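Local coordinates for protein oxidized polyvinyl alcohol hydrolase (Sphingopyxis, PDB 3WLA) that hydrolyses beta-diketones such as 4,6-nonanedione and cleaves oxidized polyvinyl alcohol in the second step of polyvinyl alcohol breakdown, at residues A47-P52 with W149-K154; M81-V86 with A140-V145; T236-E241 with P259-S264. All coordinates share one frame; numbering follows the deposited sequence.

Contact 1. Residues A47-P52 with W149-K154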
# COMPACT_ATOMS: atom_id res chain seq x y z
N ALA A 47 -9.85 -14.78 -10.98
CA ALA A 47 -10.19 -13.97 -9.79
C ALA A 47 -9.43 -12.69 -9.58
O ALA A 47 -8.22 -12.64 -9.79
CB ALA A 47 -10.00 -14.82 -8.51
N PRO A 48 -10.12 -11.62 -9.19
CA PRO A 48 -9.40 -10.38 -8.94
C PRO A 48 -8.59 -10.67 -7.65
O PRO A 48 -9.01 -11.51 -6.81
CB PRO A 48 -10.50 -9.36 -8.72
CG PRO A 48 -11.68 -10.16 -8.31
CD PRO A 48 -11.57 -11.40 -9.21
N VAL A 49 -7.46 -9.98 -7.51
CA VAL A 49 -6.57 -10.15 -6.36
C VAL A 49 -6.44 -8.94 -5.41
O VAL A 49 -6.33 -7.79 -5.87
CB VAL A 49 -5.17 -10.51 -6.86
CG1 VAL A 49 -4.20 -10.58 -5.71
CG2 VAL A 49 -5.24 -11.89 -7.57
N TRP A 50 -6.49 -9.23 -4.11
CA TRP A 50 -6.33 -8.23 -3.04
C TRP A 50 -5.09 -8.66 -2.21
O TRP A 50 -5.02 -9.81 -1.73
CB TRP A 50 -7.57 -8.22 -2.15
CG TRP A 50 -7.57 -7.35 -0.89
CD1 TRP A 50 -8.10 -7.70 0.33
CD2 TRP A 50 -7.11 -6.00 -0.74
NE1 TRP A 50 -8.01 -6.67 1.23
CE2 TRP A 50 -7.39 -5.61 0.61
CE3 TRP A 50 -6.49 -5.08 -1.61
CZ2 TRP A 50 -7.08 -4.35 1.11
CZ3 TRP A 50 -6.17 -3.82 -1.13
CH2 TRP A 50 -6.47 -3.45 0.24
N VAL A 51 -4.11 -7.76 -2.07
CA VAL A 51 -2.89 -8.06 -1.32
C VAL A 51 -2.79 -7.02 -0.19
O VAL A 51 -2.18 -5.96 -0.34
CB VAL A 51 -1.64 -7.99 -2.26
CG1 VAL A 51 -0.36 -8.19 -1.47
CG2 VAL A 51 -1.76 -9.05 -3.34
N PRO A 52 -3.46 -7.29 0.95
CA PRO A 52 -3.44 -6.37 2.08
C PRO A 52 -2.17 -6.48 2.93
O PRO A 52 -1.78 -7.58 3.25
CB PRO A 52 -4.70 -6.79 2.87
CG PRO A 52 -4.68 -8.31 2.70
CD PRO A 52 -4.33 -8.45 1.22
N TRP A 149 -4.06 -21.01 -8.91
CA TRP A 149 -5.45 -20.51 -8.98
C TRP A 149 -5.53 -19.56 -10.17
O TRP A 149 -4.55 -18.92 -10.50
CB TRP A 149 -5.87 -19.78 -7.70
CG TRP A 149 -6.03 -20.68 -6.52
CD1 TRP A 149 -7.18 -21.25 -6.06
CD2 TRP A 149 -5.00 -21.09 -5.62
NE1 TRP A 149 -6.93 -21.99 -4.92
CE2 TRP A 149 -5.59 -21.91 -4.63
CE3 TRP A 149 -3.62 -20.84 -5.54
CZ2 TRP A 149 -4.86 -22.47 -3.59
CZ3 TRP A 149 -2.90 -21.41 -4.51
CH2 TRP A 149 -3.51 -22.20 -3.55
N LYS A 150 -6.69 -19.45 -10.82
CA LYS A 150 -6.78 -18.54 -11.96
C LYS A 150 -7.01 -17.10 -11.49
O LYS A 150 -8.04 -16.80 -10.90
CB LYS A 150 -7.91 -18.97 -12.90
CG LYS A 150 -7.58 -20.29 -13.64
CD LYS A 150 -8.43 -20.48 -14.91
CE LYS A 150 -7.55 -20.99 -16.07
NZ LYS A 150 -6.56 -19.98 -16.62
N LEU A 151 -6.04 -16.23 -11.76
CA LEU A 151 -6.13 -14.83 -11.33
C LEU A 151 -6.39 -13.87 -12.51
O LEU A 151 -6.09 -14.22 -13.66
CB LEU A 151 -4.83 -14.43 -10.59
CG LEU A 151 -4.35 -15.38 -9.48
CD1 LEU A 151 -3.04 -14.89 -8.87
CD2 LEU A 151 -5.43 -15.47 -8.43
N ASP A 152 -6.94 -12.68 -12.24
CA ASP A 152 -7.22 -11.71 -13.31
C ASP A 152 -6.03 -10.75 -13.42
O ASP A 152 -5.89 -9.85 -12.60
CB ASP A 152 -8.47 -10.94 -12.98
CG ASP A 152 -8.85 -9.95 -14.07
OD1 ASP A 152 -7.97 -9.60 -14.92
OD2 ASP A 152 -10.03 -9.50 -14.06
N ARG A 153 -5.20 -10.93 -14.43
CA ARG A 153 -4.02 -10.08 -14.65
C ARG A 153 -4.30 -8.57 -14.66
O ARG A 153 -3.42 -7.77 -14.36
CB ARG A 153 -3.32 -10.48 -15.96
CG ARG A 153 -2.12 -9.62 -16.34
CD ARG A 153 -0.90 -9.91 -15.45
NE ARG A 153 0.27 -9.06 -15.72
CZ ARG A 153 0.39 -7.78 -15.36
NH1 ARG A 153 -0.59 -7.16 -14.70
NH2 ARG A 153 1.52 -7.12 -15.63
N LYS A 154 -5.53 -8.19 -14.99
CA LYS A 154 -5.89 -6.77 -15.06
C LYS A 154 -6.55 -6.24 -13.81
O LYS A 154 -6.99 -5.09 -13.76
CB LYS A 154 -6.79 -6.55 -16.26
CG LYS A 154 -6.00 -6.75 -17.56
CD LYS A 154 -6.85 -6.53 -18.77
CE LYS A 154 -6.03 -6.72 -20.04
NZ LYS A 154 -6.95 -6.80 -21.22
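Lys-150 O takes the backbone N-H of Ala-47 over 2.7 Å, in a nearly straight bond (174° at the hydrogen) that opens a single parallel beta bridge at the start of strand 47-53 in this alpha/beta-hydrolase sheet. Leu-151 is the bridge partner of Ala-47, and both side chains leave the same face. Ala-47 O lies 3.4 Å from Leu-151 CA, a CA-H...O contact. With CG anti to its own carbonyl carbon (chi1 -50°), Leu-151 brings its isopropyl end to Val-49, where CG2 of the valine meets both methyls, 3.7 Å from Leu-151 CD2 and 3.9 Å from Leu-151 CD1. Asp-152 N completes the bridge by donating to Ala-47 O at 2.8 Å, coming in above the carbonyl plane rather than along a lone pair. The Asp-152 CB rests 3.6 Å from that same oxygen. Beyond it the chain turns a corner at Arg-153 and Lys-154 before entering strand 155-161. The Asp-152 carboxylate spans this corner: OD2 forms a salt bridge with Arg-155, while OD1 closes an Asx turn, met from above the carboxylate plane by Lys-154 N at 2.8 Å.

Contact 2. Residues M81-V86 with A140-V145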
# COMPACT_ATOMS: atom_id res chain seq x y z
N MET A 81 -9.26 -13.23 -4.58
CA MET A 81 -8.16 -14.06 -4.08
C MET A 81 -7.40 -13.08 -3.14
O MET A 81 -6.97 -12.01 -3.58
CB MET A 81 -7.24 -14.45 -5.23
CG MET A 81 -5.84 -14.82 -4.77
SD MET A 81 -5.77 -16.23 -3.63
CE MET A 81 -5.60 -17.58 -4.86
N VAL A 82 -7.26 -13.42 -1.86
CA VAL A 82 -6.55 -12.52 -0.91
C VAL A 82 -5.16 -13.14 -0.58
O VAL A 82 -5.07 -14.32 -0.18
CB VAL A 82 -7.39 -12.40 0.40
CG1 VAL A 82 -6.75 -11.41 1.44
CG2 VAL A 82 -8.80 -11.93 0.03
N ILE A 83 -4.08 -12.38 -0.81
CA ILE A 83 -2.74 -12.87 -0.48
C ILE A 83 -2.10 -11.81 0.45
O ILE A 83 -1.92 -10.66 0.05
CB ILE A 83 -1.87 -13.04 -1.75
CG1 ILE A 83 -2.57 -13.89 -2.79
CG2 ILE A 83 -0.51 -13.72 -1.40
CD1 ILE A 83 -1.94 -13.74 -4.15
N SER A 84 -1.79 -12.16 1.69
CA SER A 84 -1.18 -11.18 2.59
C SER A 84 0.27 -11.62 2.82
O SER A 84 0.50 -12.76 3.29
CB SER A 84 -1.93 -11.13 3.92
OG SER A 84 -1.51 -9.99 4.68
N PRO A 85 1.24 -10.77 2.46
CA PRO A 85 2.68 -11.02 2.60
C PRO A 85 3.18 -10.74 3.97
O PRO A 85 2.71 -9.84 4.63
CB PRO A 85 3.29 -10.09 1.56
CG PRO A 85 2.40 -8.85 1.72
CD PRO A 85 0.99 -9.42 1.87
N VAL A 86 4.15 -11.55 4.40
CA VAL A 86 4.77 -11.39 5.70
C VAL A 86 6.02 -10.47 5.59
O VAL A 86 6.85 -10.60 4.66
CB VAL A 86 5.17 -12.77 6.30
CG1 VAL A 86 5.92 -12.54 7.62
CG2 VAL A 86 3.86 -13.61 6.56
N ALA A 140 6.38 -11.14 -7.47
CA ALA A 140 6.75 -12.54 -7.64
C ALA A 140 5.77 -13.43 -6.92
O ALA A 140 5.36 -14.51 -7.43
CB ALA A 140 8.15 -12.75 -7.11
N MET A 141 5.39 -13.00 -5.71
CA MET A 141 4.42 -13.73 -4.91
C MET A 141 3.09 -13.93 -5.69
O MET A 141 2.58 -15.05 -5.81
CB MET A 141 4.13 -12.94 -3.64
CG MET A 141 3.06 -13.53 -2.75
SD MET A 141 2.70 -12.40 -1.31
CE MET A 141 1.72 -11.11 -2.15
N VAL A 142 2.53 -12.82 -6.19
CA VAL A 142 1.27 -12.89 -6.90
C VAL A 142 1.47 -13.71 -8.16
O VAL A 142 0.68 -14.61 -8.42
CB VAL A 142 0.73 -11.50 -7.25
CG1 VAL A 142 -0.53 -11.63 -8.11
CG2 VAL A 142 0.37 -10.73 -5.94
N ARG A 143 2.52 -13.42 -8.93
CA ARG A 143 2.76 -14.23 -10.15
C ARG A 143 2.82 -15.73 -9.83
O ARG A 143 2.35 -16.55 -10.63
CB ARG A 143 4.05 -13.80 -10.84
CG ARG A 143 3.90 -12.62 -11.74
CD ARG A 143 5.22 -12.36 -12.45
NE ARG A 143 5.20 -11.03 -13.06
CZ ARG A 143 4.49 -10.69 -14.13
NH1 ARG A 143 3.72 -11.58 -14.74
NH2 ARG A 143 4.53 -9.44 -14.56
N CYS A 144 3.34 -16.11 -8.67
CA CYS A 144 3.42 -17.52 -8.31
C CYS A 144 2.07 -18.12 -7.92
O CYS A 144 1.73 -19.21 -8.36
CB CYS A 144 4.44 -17.76 -7.19
SG CYS A 144 4.55 -19.50 -6.55
N VAL A 145 1.28 -17.42 -7.11
CA VAL A 145 -0.02 -17.96 -6.72
C VAL A 145 -0.84 -18.22 -7.99
O VAL A 145 -1.59 -19.20 -8.08
CB VAL A 145 -0.78 -16.96 -5.79
CG1 VAL A 145 -2.19 -17.43 -5.54
CG2 VAL A 145 -0.06 -16.84 -4.47
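Met-141 O is gripped by two amides of its own helix, Val-145 N at 3.0 Å and, weakly, Cys-144 N at 3.1 Å. This turn sets Met-141 and Val-145 on the face of the helix that meets strand 81-85; the contact itself is wholly apolar. The Met-141 chain runs out extended (CG anti to the backbone N, chi1 176°) and bends only at its last torsion, which lays SD and CE alongside Ile-83, the two side chains sliding past each other in opposite directions. Ile-83 CG2 touches the sulfur and its terminal methyl, 3.5 Å from both Met-141 SD and Met-141 CE. The sulfur also meets the ring of Pro-85, with Pro-85 CB 3.7 Å from Met-141 SD. The other branch of Ile-83 points at Val-145 tip to tip, Ile-83 CD1 lying 3.6 Å from Val-145 CG2, and Val-142 reaches it more loosely. Met-81, bent at its second and third torsions, presses its CE to within 3.5 Å of Val-145 CG1, a tight carbon pair. Segment 140-145 runs at 142° to strand 81-85; its helix links that strand to strand 155-161 in a beta-alpha-beta crossover. It passes over strand 47-53, whose Val-51 also touches Met-141; Phe-35 and Val-37 of strand 31-38 flank the contact, helix 60-65 packs on Val-82 and Ser-84 behind the strand, and the Cys-144 to Cys-12 disulfide ties the helix to the N-terminal region.

Contact 3. Residues T236-E241 with P259-S264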
# COMPACT_ATOMS: atom_id res chain seq x y z
N THR A 236 -6.78 6.52 -1.93
CA THR A 236 -5.94 6.93 -0.79
C THR A 236 -6.91 7.15 0.35
O THR A 236 -7.95 7.78 0.16
CB THR A 236 -5.18 8.25 -1.06
OG1 THR A 236 -4.21 8.02 -2.07
CG2 THR A 236 -4.44 8.71 0.19
N VAL A 237 -6.58 6.62 1.54
CA VAL A 237 -7.48 6.80 2.67
C VAL A 237 -6.75 7.55 3.80
O VAL A 237 -5.63 7.19 4.17
CB VAL A 237 -8.02 5.43 3.18
CG1 VAL A 237 -8.83 5.62 4.41
CG2 VAL A 237 -8.84 4.72 2.10
N TRP A 238 -7.39 8.62 4.31
CA TRP A 238 -6.89 9.42 5.42
C TRP A 238 -7.86 9.20 6.58
O TRP A 238 -9.09 9.23 6.38
CB TRP A 238 -6.91 10.90 5.05
CG TRP A 238 -6.57 11.83 6.16
CD1 TRP A 238 -5.40 11.87 6.89
CD2 TRP A 238 -7.33 12.99 6.56
NE1 TRP A 238 -5.38 13.00 7.69
CE2 TRP A 238 -6.54 13.70 7.51
CE3 TRP A 238 -8.59 13.49 6.18
CZ2 TRP A 238 -6.97 14.90 8.10
CZ3 TRP A 238 -9.02 14.69 6.76
CH2 TRP A 238 -8.20 15.38 7.72
N GLY A 239 -7.34 9.02 7.80
CA GLY A 239 -8.24 8.75 8.93
C GLY A 239 -8.69 9.97 9.75
O GLY A 239 -9.16 9.83 10.89
N GLY A 240 -8.48 11.17 9.20
CA GLY A 240 -8.90 12.39 9.92
C GLY A 240 -7.90 13.04 10.86
O GLY A 240 -6.70 12.76 10.84
N GLU A 241 -8.38 13.95 11.70
CA GLU A 241 -7.51 14.70 12.60
C GLU A 241 -6.56 13.89 13.43
O GLU A 241 -5.44 14.31 13.64
CB GLU A 241 -8.34 15.55 13.57
CG GLU A 241 -8.30 17.02 13.24
CD GLU A 241 -8.96 17.28 11.90
OE1 GLU A 241 -9.97 16.56 11.66
OE2 GLU A 241 -8.50 18.17 11.12
N PRO A 259 -0.41 15.72 5.67
CA PRO A 259 0.38 16.10 4.50
C PRO A 259 0.76 14.93 3.61
O PRO A 259 0.93 15.09 2.38
CB PRO A 259 1.60 16.77 5.10
CG PRO A 259 1.68 16.19 6.52
CD PRO A 259 0.23 16.16 6.92
N THR A 260 0.92 13.73 4.20
CA THR A 260 1.31 12.63 3.35
C THR A 260 0.23 12.14 2.44
O THR A 260 0.54 11.72 1.32
CB THR A 260 1.84 11.40 4.13
OG1 THR A 260 0.75 10.79 4.81
CG2 THR A 260 2.88 11.83 5.11
N THR A 261 -1.02 12.14 2.88
CA THR A 261 -2.07 11.67 1.96
C THR A 261 -2.45 12.84 1.02
O THR A 261 -2.98 12.62 -0.08
CB THR A 261 -3.29 11.16 2.71
OG1 THR A 261 -3.77 12.18 3.60
CG2 THR A 261 -2.91 9.91 3.56
N GLN A 262 -2.12 14.07 1.43
CA GLN A 262 -2.38 15.18 0.51
C GLN A 262 -1.36 15.07 -0.64
O GLN A 262 -1.72 15.10 -1.82
CB GLN A 262 -2.18 16.55 1.19
CG GLN A 262 -2.38 17.69 0.15
CD GLN A 262 -3.83 17.84 -0.15
OE1 GLN A 262 -4.62 18.16 0.75
NE2 GLN A 262 -4.22 17.57 -1.39
N ALA A 263 -0.09 14.93 -0.27
CA ALA A 263 0.96 14.84 -1.25
C ALA A 263 0.74 13.67 -2.20
O ALA A 263 0.87 13.82 -3.40
CB ALA A 263 2.28 14.71 -0.56
N SER A 264 0.41 12.49 -1.67
CA SER A 264 0.17 11.38 -2.55
C SER A 264 -1.03 11.66 -3.43
O SER A 264 -0.96 11.39 -4.63
CB SER A 264 -0.03 10.05 -1.75
OG SER A 264 -1.26 10.07 -1.03
O HOH W 1 -1.59 7.47 -1.02
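The indole of Trp-238 carries the backbone N of Gly-240 over the centre of one face, 3.4 Å above the plane, while Thr-261 OG1 comes in obliquely, 3.7 Å from Trp-238 CD1. The ring also meets the imidazole of His-334, the two planes inclined at about 35°. The side chains of Trp-238 and Thr-261 cross at about a right angle, and the threonine hydroxyl lies near Trp-238 CB and CG as well as CD1. That hydroxyl sits between its own backbone N and carbonyl carbon (chi1 55°), and it is hydrogen-bonded to Tyr-257 O, four residues earlier, and to His-334 NE2. The methyl branch of Thr-261 faces the strand, with CG2 3.9 Å from Val-237 O. Strand 232-238 and helix 257-269 belong to a beta-alpha-beta crossover of the alpha/beta-hydrolase fold that leads on to strand 274-280; segments 236-238 and 259-264 run nearly antiparallel (157°), their axes approaching to 8.7 Å. Such close packing suits the short side chains: Thr-236 CG2 lies 3.7 Å from Thr-261 CB and 3.7 Å from Ser-264 OG. A valine in place of Thr-261 would probably leave Tyr-257 O and His-334 NE2 without their shared hydroxyl, and the imidazole less firmly held beside Trp-238. One water joins the hydroxyls at the other end, 2.9 Å from Thr-236 OG1 and 2.6 Å from Ser-264 OG, and Thr-236 OG1 is also bonded to His-276 NE2. Ser-265, next in the chain, is inferred from related enzymes to belong to the charge relay. At the strand end Gly-239 N donates to Asp-243 OD2, a carboxylate placed as the acid of a probable Ser-His-Asp triad, consistent with Ser-162 standing on a nucleophile elbow.

Overall arrangement
All three contacts reach the same mixed sheet, but at different places. Contacts 1 and 2 lie on the same side of the chain's centre and touch: strands 47-53 and 81-85 are neighbours, joined by Pro-48 O to Met-81 N and Pro-52 O to Ser-84 OG, each 2.8 Å, and helix 133-145 is followed, after a short loop, by strand 151-152. Contact 1 is partly buried and held mainly by backbone bonds. Contact 2 is fully buried and purely apolar. Contact 3, about 27 Å from either between centres and beyond the middle of the chain, is also a buried strand-helix packing, yet is lined with hydroxyls and a water and lies closest to the catalytic region.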